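Local coordinates for chitin oligosaccahride binding protein NagB1 (Paenibacillus sp. FPU-7, PDB 7EHP) that binds chitin oligosaccharides as a bacterial extracellular solute-binding protein, probably handing N,N'-diacetylchitobiose and N,N',N''-triacetylchitotriose to a sugar importer, at residues D13-L16 with R17-M20; K224-E227 with Q228-F232; E302-K305 with I306-E310. All coordinates share one frame; numbering follows the deposited sequence.

Contact 1. Residues D13-L16 with R17-M20; sequences DVRL and RLKM. With NAG (2-acetamido-2-deoxy-beta-D-glucopyranose), chain C.
The first turn of helix 15-31, which follows strand 3-7 in a beta-alpha-beta unit, borders the glycan pocket, with V14 as its N-cap and R17 as the residue that reaches the sugar. The V14 carbonyl takes L18 N at 3.3 Å and, more weakly, R17 N. The next two bonds are regular helical ones, K19 N to R15 O (2.8 Å) and M20 N to L16 O.

R17 leaves this turn for the sugar. Its CB packs against V14 O and its CD passes V14 CB at 4.3 Å; a bend at chi3 (81°) then turns the guanidinium to the NAG. Both end nitrogens converge on the acetamido oxygen O7, NH1 at 3.0 Å and NH2 at 2.9 Å, and O7 lies in the guanidinium plane at its edge. NH1 also comes within 2.9 Å of NAG O1, which lies oblique to the group. D44 and N284 are also hydrogen-bonded to this NAG.

On another flank of the helix R15 bends at chi2 (65°) and carries its guanidinium forward to L18 and K19. Its NH1 approaches L18 CG at 3.6 Å, with L18 CD2 near the guanidinium plane, while K19 CB lies over one face, 4.0 Å above it. R15 and K19 place like charges near each other, but each has an acid further along the helix, R15 NH2 pairing with E22, two turns on, and K19 NZ with D23, one turn on.

A two-pronged grip on a single carbonyl oxygen fixes the rotation of the R17 guanidinium and would favour a sugar bearing an N-acetyl group, consistent with acetylated chitin fragments as ligands.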
loop_
_atom_site.group_PDB
_atom_site.type_symbol
_atom_site.label_atom_id
_atom_site.label_comp_id
_atom_site.label_asym_id
_atom_site.label_seq_id
_atom_site.Cartn_x
_atom_site.Cartn_y
_atom_site.Cartn_z
ATOM N N ASP A 13 1.412 5.653 16.273
ATOM C CA ASP A 13 0.406 6.398 15.523
ATOM C C ASP A 13 -0.776 5.522 15.093
ATOM O O ASP A 13 -1.889 6.039 14.949
ATOM C CB ASP A 13 1.024 7.063 14.286
ATOM C CG ASP A 13 1.772 8.344 14.615
ATOM O OD1 ASP A 13 1.554 8.920 15.719
ATOM O OD2 ASP A 13 2.579 8.769 13.764
ATOM N N VAL A 14 -0.568 4.223 14.841
ATOM C CA VAL A 14 -1.691 3.369 14.422
ATOM C C VAL A 14 -2.244 2.564 15.598
ATOM O O VAL A 14 -2.778 1.463 15.416
ATOM C CB VAL A 14 -1.315 2.427 13.257
ATOM C CG1 VAL A 14 -0.924 3.230 12.006
ATOM C CG2 VAL A 14 -0.225 1.407 13.655
ATOM N N ARG A 15 -2.147 3.125 16.807
ATOM C CA ARG A 15 -2.605 2.427 18.007
ATOM C C ARG A 15 -4.066 1.989 17.903
ATOM O O ARG A 15 -4.421 0.885 18.334
ATOM C CB ARG A 15 -2.386 3.322 19.231
ATOM C CG ARG A 15 -3.018 2.824 20.526
ATOM C CD ARG A 15 -2.411 1.515 21.020
ATOM N NE ARG A 15 -3.272 0.872 22.016
ATOM C CZ ARG A 15 -3.332 -0.446 22.220
ATOM N NH1 ARG A 15 -2.564 -1.274 21.511
ATOM N NH2 ARG A 15 -4.151 -0.937 23.148
ATOM N N LEU A 16 -4.937 2.825 17.334
ATOM C CA LEU A 16 -6.342 2.417 17.250
ATOM C C LEU A 16 -6.513 1.145 16.420
ATOM O O LEU A 16 -7.364 0.302 16.742
ATOM C CB LEU A 16 -7.193 3.549 16.673
ATOM C CG LEU A 16 -7.370 4.739 17.615
ATOM C CD1 LEU A 16 -7.939 5.919 16.844
ATOM C CD2 LEU A 16 -8.271 4.373 18.797
ATOM N N ARG A 17 -5.693 0.972 15.374
ATOM C CA ARG A 17 -5.768 -0.253 14.575
ATOM C C ARG A 17 -5.332 -1.476 15.380
ATOM O O ARG A 17 -5.915 -2.556 15.229
ATOM C CB ARG A 17 -4.918 -0.121 13.312
ATOM C CG ARG A 17 -5.363 1.003 12.378
ATOM C CD ARG A 17 -4.688 0.896 11.022
ATOM N NE ARG A 17 -5.352 -0.073 10.154
ATOM C CZ ARG A 17 -5.039 -0.261 8.875
ATOM N NH1 ARG A 17 -4.066 0.455 8.329
ATOM N NH2 ARG A 17 -5.682 -1.167 8.146
ATOM N N LEU A 18 -4.306 -1.334 16.230
ATOM C CA LEU A 18 -3.907 -2.457 17.077
ATOM C C LEU A 18 -4.950 -2.724 18.157
ATOM O O LEU A 18 -5.282 -3.883 18.441
ATOM C CB LEU A 18 -2.547 -2.206 17.715
ATOM C CG LEU A 18 -1.977 -3.311 18.621
ATOM C CD1 LEU A 18 -2.113 -4.722 18.029
ATOM C CD2 LEU A 18 -0.527 -3.000 18.975
ATOM N N LYS A 19 -5.475 -1.665 18.766
ATOM C CA LYS A 19 -6.541 -1.824 19.746
ATOM C C LYS A 19 -7.725 -2.585 19.158
ATOM O O LYS A 19 -8.341 -3.409 19.850
ATOM C CB LYS A 19 -6.968 -0.452 20.269
ATOM C CG LYS A 19 -8.088 -0.496 21.295
ATOM C CD LYS A 19 -7.735 -1.390 22.479
ATOM C CE LYS A 19 -8.588 -1.026 23.698
ATOM N NZ LYS A 19 -9.985 -1.503 23.498
ATOM N N MET A 20 -8.038 -2.358 17.874
ATOM C CA MET A 20 -9.102 -3.135 17.236
ATOM C C MET A 20 -8.704 -4.602 17.134
ATOM O O MET A 20 -9.517 -5.493 17.407
ATOM C CB MET A 20 -9.449 -2.567 15.856
ATOM C CG MET A 20 -10.764 -3.088 15.269
ATOM S SD MET A 20 -11.285 -2.375 13.671
ATOM C CE MET A 20 -10.584 -3.567 12.521
HETATM C C1 NAG C . -0.861 -1.082 6.007
HETATM C C2 NAG C . -1.607 -1.311 4.694
HETATM C C3 NAG C . -0.627 -1.737 3.601
HETATM C C4 NAG C . 0.604 -0.827 3.551
HETATM C C5 NAG C . 1.144 -0.546 4.961
HETATM C C6 NAG C . 2.280 0.452 5.030
HETATM C C7 NAG C . -3.894 -2.021 5.277
HETATM C C8 NAG C . -4.851 -3.176 5.327
HETATM N N2 NAG C . -2.661 -2.305 4.844
HETATM O O1 NAG C . -1.761 -0.739 7.003
HETATM O O3 NAG C . -1.315 -1.761 2.352
HETATM O O4 NAG C . 1.637 -1.553 2.893
HETATM O O5 NAG C . 0.104 -0.068 5.824
HETATM O O6 NAG C . 2.902 0.399 6.312
HETATM O O7 NAG C . -4.222 -0.888 5.626
#

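Contact 2. Residues K224-E227 with Q228-F232; sequences KYAE and QQYAF
Backbone bonding links Y225, A226 and E227 to the residues that follow in the opening turns of helix 225-233. Y230 N reaches A226 O at 2.9 Å, and A231 N bonds to E227 O. Q228 N meets Y225 O at 3.1 Å, and a weak bond runs from Q229 N to A226 O.

Aromatic packing makes up the second group. With CG anti to the carbonyl carbon (chi1 -57°), the Y230 ring swings back over the preceding turn, one face on the backbone: A226 O stands 3.3 Å above its plane, toward the rim, with E227 N over the same face. A226 CB touches Y230 CZ at 3.8 Å, and E227 CG comes obliquely to Y230 CD2, at 4.0 Å.

The polar ends gather around Y225. Q228 NE2 lies at the edge of the Y225 ring, whereas the Q229 amide stands over a face, its plane turned 61° from the ring. Although Q229 NE2 is 3.0 Å from Y225 OH, the angle is poor for a hydrogen bond; both atoms bond instead to the D242 carboxylate. At the helix start, E227 OE2 receives K224 N at 3.0 Å and forms a long salt bridge with K224 NZ.

Y225 also meets W166 edge-to-face, and the nearest atoms of its side chain and a bound NAG are about 4 Å apart. The helix packs on two elements: Q228, Q229 and F232 lie on M240 of strand 237-243, while Y225 and Q228 touch V167 of helix 165-180.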
loop_
_atom_site.group_PDB
_atom_site.type_symbol
_atom_site.label_atom_id
_atom_site.label_comp_id
_atom_site.label_asym_id
_atom_site.label_seq_id
_atom_site.Cartn_x
_atom_site.Cartn_y
_atom_site.Cartn_z
ATOM N N LYS A 224 13.086 7.359 8.020
ATOM C CA LYS A 224 12.118 6.268 7.992
ATOM C C LYS A 224 10.767 6.764 7.474
ATOM O O LYS A 224 10.450 7.953 7.534
ATOM C CB LYS A 224 11.943 5.668 9.399
ATOM C CG LYS A 224 11.559 6.691 10.510
ATOM C CD LYS A 224 11.613 6.098 11.959
ATOM C CE LYS A 224 11.808 7.176 13.063
ATOM N NZ LYS A 224 13.249 7.522 13.364
ATOM N N TYR A 225 9.957 5.818 6.990
ATOM C CA TYR A 225 8.647 6.110 6.410
ATOM C C TYR A 225 7.832 7.139 7.197
ATOM O O TYR A 225 7.337 8.117 6.627
ATOM C CB TYR A 225 7.868 4.801 6.280
ATOM C CG TYR A 225 6.442 4.937 5.767
ATOM C CD1 TYR A 225 6.127 5.794 4.710
ATOM C CD2 TYR A 225 5.418 4.173 6.318
ATOM C CE1 TYR A 225 4.813 5.892 4.221
ATOM C CE2 TYR A 225 4.105 4.256 5.846
ATOM C CZ TYR A 225 3.808 5.106 4.803
ATOM O OH TYR A 225 2.508 5.176 4.346
ATOM N N ALA A 226 7.683 6.937 8.512
ATOM C CA ALA A 226 6.841 7.826 9.316
ATOM C C ALA A 226 7.259 9.289 9.237
ATOM O O ALA A 226 6.429 10.175 9.483
ATOM C CB ALA A 226 6.855 7.398 10.785
ATOM N N GLU A 227 8.523 9.570 8.932
ATOM C CA GLU A 227 9.001 10.949 8.945
ATOM C C GLU A 227 8.376 11.788 7.832
ATOM O O GLU A 227 8.165 12.994 8.011
ATOM C CB GLU A 227 10.533 10.953 8.853
ATOM C CG GLU A 227 11.141 10.351 10.120
ATOM C CD GLU A 227 12.639 10.520 10.237
ATOM O OE1 GLU A 227 13.098 11.663 10.439
ATOM O OE2 GLU A 227 13.352 9.494 10.162
ATOM N N GLN A 228 8.046 11.181 6.690
ATOM C CA GLN A 228 7.325 11.953 5.679
ATOM C C GLN A 228 5.934 12.334 6.167
ATOM O O GLN A 228 5.440 13.429 5.862
ATOM C CB GLN A 228 7.280 11.182 4.363
ATOM C CG GLN A 228 6.212 10.115 4.209
ATOM C CD GLN A 228 6.035 9.733 2.744
ATOM O OE1 GLN A 228 6.998 9.761 1.971
ATOM N NE2 GLN A 228 4.809 9.371 2.356
ATOM N N GLN A 229 5.322 11.480 6.983
ATOM C CA GLN A 229 4.014 11.797 7.531
ATOM C C GLN A 229 4.124 12.853 8.620
ATOM O O GLN A 229 3.251 13.721 8.738
ATOM C CB GLN A 229 3.356 10.515 8.049
ATOM C CG GLN A 229 3.062 9.534 6.899
ATOM C CD GLN A 229 2.552 8.178 7.349
ATOM O OE1 GLN A 229 2.490 7.879 8.543
ATOM N NE2 GLN A 229 2.160 7.352 6.389
ATOM N N TYR A 230 5.200 12.818 9.412
ATOM C CA TYR A 230 5.428 13.919 10.340
ATOM C C TYR A 230 5.505 15.242 9.585
ATOM O O TYR A 230 4.799 16.202 9.920
ATOM C CB TYR A 230 6.714 13.705 11.136
ATOM C CG TYR A 230 6.848 12.430 11.942
ATOM C CD1 TYR A 230 5.738 11.721 12.410
ATOM C CD2 TYR A 230 8.117 11.954 12.267
ATOM C CE1 TYR A 230 5.914 10.539 13.183
ATOM C CE2 TYR A 230 8.298 10.792 13.012
ATOM C CZ TYR A 230 7.212 10.091 13.468
ATOM O OH TYR A 230 7.463 8.959 14.204
ATOM N N ALA A 231 6.356 15.303 8.549
ATOM C CA ALA A 231 6.588 16.566 7.848
ATOM C C ALA A 231 5.293 17.122 7.296
ATOM O O ALA A 231 4.999 18.313 7.452
ATOM C CB ALA A 231 7.610 16.384 6.721
ATOM N N PHE A 232 4.485 16.262 6.664
ATOM C CA PHE A 232 3.217 16.722 6.115
ATOM C C PHE A 232 2.254 17.163 7.215
ATOM O O PHE A 232 1.646 18.238 7.132
ATOM C CB PHE A 232 2.589 15.627 5.260
ATOM C CG PHE A 232 1.297 16.037 4.635
ATOM C CD1 PHE A 232 1.275 17.042 3.663
ATOM C CD2 PHE A 232 0.101 15.449 5.031
ATOM C CE1 PHE A 232 0.086 17.443 3.084
ATOM C CE2 PHE A 232 -1.098 15.843 4.470
ATOM C CZ PHE A 232 -1.107 16.845 3.479
#

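Contact 3. Residues E302-K305 with I306-E310; sequences EFIK and IMYSE
The last turn of helix 294-307 is closed by backbone bonds from I306 N to E302 O (2.9 Å), M307 N to F303 O (2.8 Å) and Y308 N to I304 O, after which Y308 leaves helical geometry. M307 runs alongside F303 in the same direction, its CG anti to the backbone N (chi1 173°) and the chain then turning at chi2 (63°) to bring the methyl CE within 3.9 Å of F303 CZ. M307 CB sits over the F303 ring in a CH-pi contact, 4.1 Å from the centroid and 18° off the normal. The Y308 ring has I304 CA in its plane at one edge and M307 CG over a face; its CD2 touches I304 CG2 at 3.9 Å.

Y308 is the centre of an inverse gamma turn, the corner between this helix and helix 310-320, with a weak bond from S309 N to M307 O. S309 is the N-cap of the second helix: its OG donates to I306 O at 2.9 Å and also caps M312 N, coupling the end of one helix to the start of the next. One water bridges K305 O and Y308 O, donating to both carbonyls. I306 and M307 pack on I24 of helix 15-31, while M307 and Y308 reach T115 of strand 109-125 and Y308 OH bonds to L113 O.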
loop_
_atom_site.group_PDB
_atom_site.type_symbol
_atom_site.label_atom_id
_atom_site.label_comp_id
_atom_site.label_asym_id
_atom_site.label_seq_id
_atom_site.Cartn_x
_atom_site.Cartn_y
_atom_site.Cartn_z
ATOM N N GLU A 302 -13.537 -17.690 13.707
ATOM C CA GLU A 302 -13.970 -16.570 14.541
ATOM C C GLU A 302 -13.289 -15.275 14.116
ATOM O O GLU A 302 -13.930 -14.218 14.036
ATOM C CB GLU A 302 -13.676 -16.863 16.007
ATOM C CG GLU A 302 -14.647 -17.812 16.676
ATOM C CD GLU A 302 -16.103 -17.431 16.429
ATOM O OE1 GLU A 302 -16.476 -16.268 16.712
ATOM O OE2 GLU A 302 -16.880 -18.309 15.977
ATOM N N PHE A 303 -11.987 -15.332 13.849
ATOM C CA PHE A 303 -11.297 -14.126 13.398
ATOM C C PHE A 303 -11.947 -13.580 12.133
ATOM O O PHE A 303 -12.237 -12.380 12.028
ATOM C CB PHE A 303 -9.815 -14.408 13.150
ATOM C CG PHE A 303 -9.078 -13.229 12.564
ATOM C CD1 PHE A 303 -8.573 -12.245 13.399
ATOM C CD2 PHE A 303 -8.947 -13.080 11.170
ATOM C CE1 PHE A 303 -7.898 -11.126 12.867
ATOM C CE2 PHE A 303 -8.294 -11.958 10.627
ATOM C CZ PHE A 303 -7.766 -10.988 11.492
ATOM N N ILE A 304 -12.201 -14.459 11.167
ATOM C CA ILE A 304 -12.842 -14.030 9.927
ATOM C C ILE A 304 -14.208 -13.423 10.212
ATOM O O ILE A 304 -14.553 -12.353 9.691
ATOM C CB ILE A 304 -12.934 -15.216 8.954
ATOM C CG1 ILE A 304 -11.536 -15.594 8.475
ATOM C CG2 ILE A 304 -13.836 -14.869 7.782
ATOM C CD1 ILE A 304 -11.505 -16.853 7.647
ATOM N N LYS A 305 -14.995 -14.077 11.065
ATOM C CA LYS A 305 -16.346 -13.600 11.330
ATOM C C LYS A 305 -16.330 -12.220 11.973
ATOM O O LYS A 305 -17.189 -11.381 11.681
ATOM C CB LYS A 305 -17.087 -14.604 12.218
ATOM C CG LYS A 305 -18.566 -14.311 12.318
ATOM C CD LYS A 305 -19.321 -15.469 12.933
ATOM C CE LYS A 305 -20.679 -14.992 13.428
ATOM N NZ LYS A 305 -21.374 -16.002 14.262
ATOM N N ILE A 306 -15.351 -11.955 12.838
ATOM C CA ILE A 306 -15.313 -10.667 13.522
ATOM C C ILE A 306 -14.649 -9.602 12.646
ATOM O O ILE A 306 -15.213 -8.522 12.421
ATOM C CB ILE A 306 -14.611 -10.822 14.886
ATOM C CG1 ILE A 306 -15.380 -11.832 15.747
ATOM C CG2 ILE A 306 -14.513 -9.490 15.609
ATOM C CD1 ILE A 306 -14.514 -12.619 16.729
ATOM N N MET A 307 -13.452 -9.885 12.119
ATOM C CA MET A 307 -12.734 -8.864 11.345
ATOM C C MET A 307 -13.510 -8.463 10.093
ATOM O O MET A 307 -13.642 -7.274 9.779
ATOM C CB MET A 307 -11.341 -9.375 10.971
ATOM C CG MET A 307 -10.534 -8.465 10.018
ATOM S SD MET A 307 -10.160 -6.844 10.724
ATOM C CE MET A 307 -8.568 -7.146 11.480
ATOM N N TYR A 308 -14.038 -9.439 9.369
ATOM C CA TYR A 308 -14.685 -9.180 8.090
ATOM C C TYR A 308 -16.189 -9.032 8.309
ATOM O O TYR A 308 -17.015 -9.813 7.842
ATOM C CB TYR A 308 -14.339 -10.281 7.101
ATOM C CG TYR A 308 -12.854 -10.380 6.889
ATOM C CD1 TYR A 308 -12.202 -9.489 6.046
ATOM C CD2 TYR A 308 -12.100 -11.357 7.537
ATOM C CE1 TYR A 308 -10.832 -9.552 5.862
ATOM C CE2 TYR A 308 -10.729 -11.432 7.360
ATOM C CZ TYR A 308 -10.103 -10.529 6.513
ATOM O OH TYR A 308 -8.749 -10.597 6.312
ATOM N N SER A 309 -16.524 -7.976 9.032
ATOM C CA SER A 309 -17.893 -7.652 9.374
ATOM C C SER A 309 -18.102 -6.174 9.117
ATOM O O SER A 309 -17.151 -5.387 9.095
ATOM C CB SER A 309 -18.197 -7.959 10.850
ATOM O OG SER A 309 -17.518 -7.009 11.674
ATOM N N GLU A 310 -19.363 -5.792 8.952
ATOM C CA GLU A 310 -19.640 -4.386 8.738
ATOM C C GLU A 310 -19.283 -3.565 9.964
ATOM O O GLU A 310 -18.843 -2.410 9.826
ATOM C CB GLU A 310 -21.095 -4.204 8.294
ATOM C CG GLU A 310 -21.542 -2.760 8.211
ATOM C CD GLU A 310 -22.714 -2.557 7.270
ATOM O OE1 GLU A 310 -22.996 -3.472 6.460
ATOM O OE2 GLU A 310 -23.340 -1.477 7.344
HETATM O O HOH W 1 -18.349 -11.378 9.299
#

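Overall arrangement
The three contacts follow one another along the chain, each within a single helix or at its end: 15-31, 225-233 and 294-307. Contact 1 lies between the others, its centre 18 Å from that of contact 2 and 17 Å from that of contact 3, and touches both: D13 OD2 packs on Y230 CE1 and M20 CE on M307 SD. Contacts 2 and 3 stay apart, with nearest atoms about 18 Å from each other. The glycan is approached from two helices, through R17 and Y225, whereas contact 3 packs against helix 15-31, farther from the sugar, the M307 side chain about 8 Å from a NAG. Such an arrangement fits a solute-binding protein that encloses its sugar between two lobes.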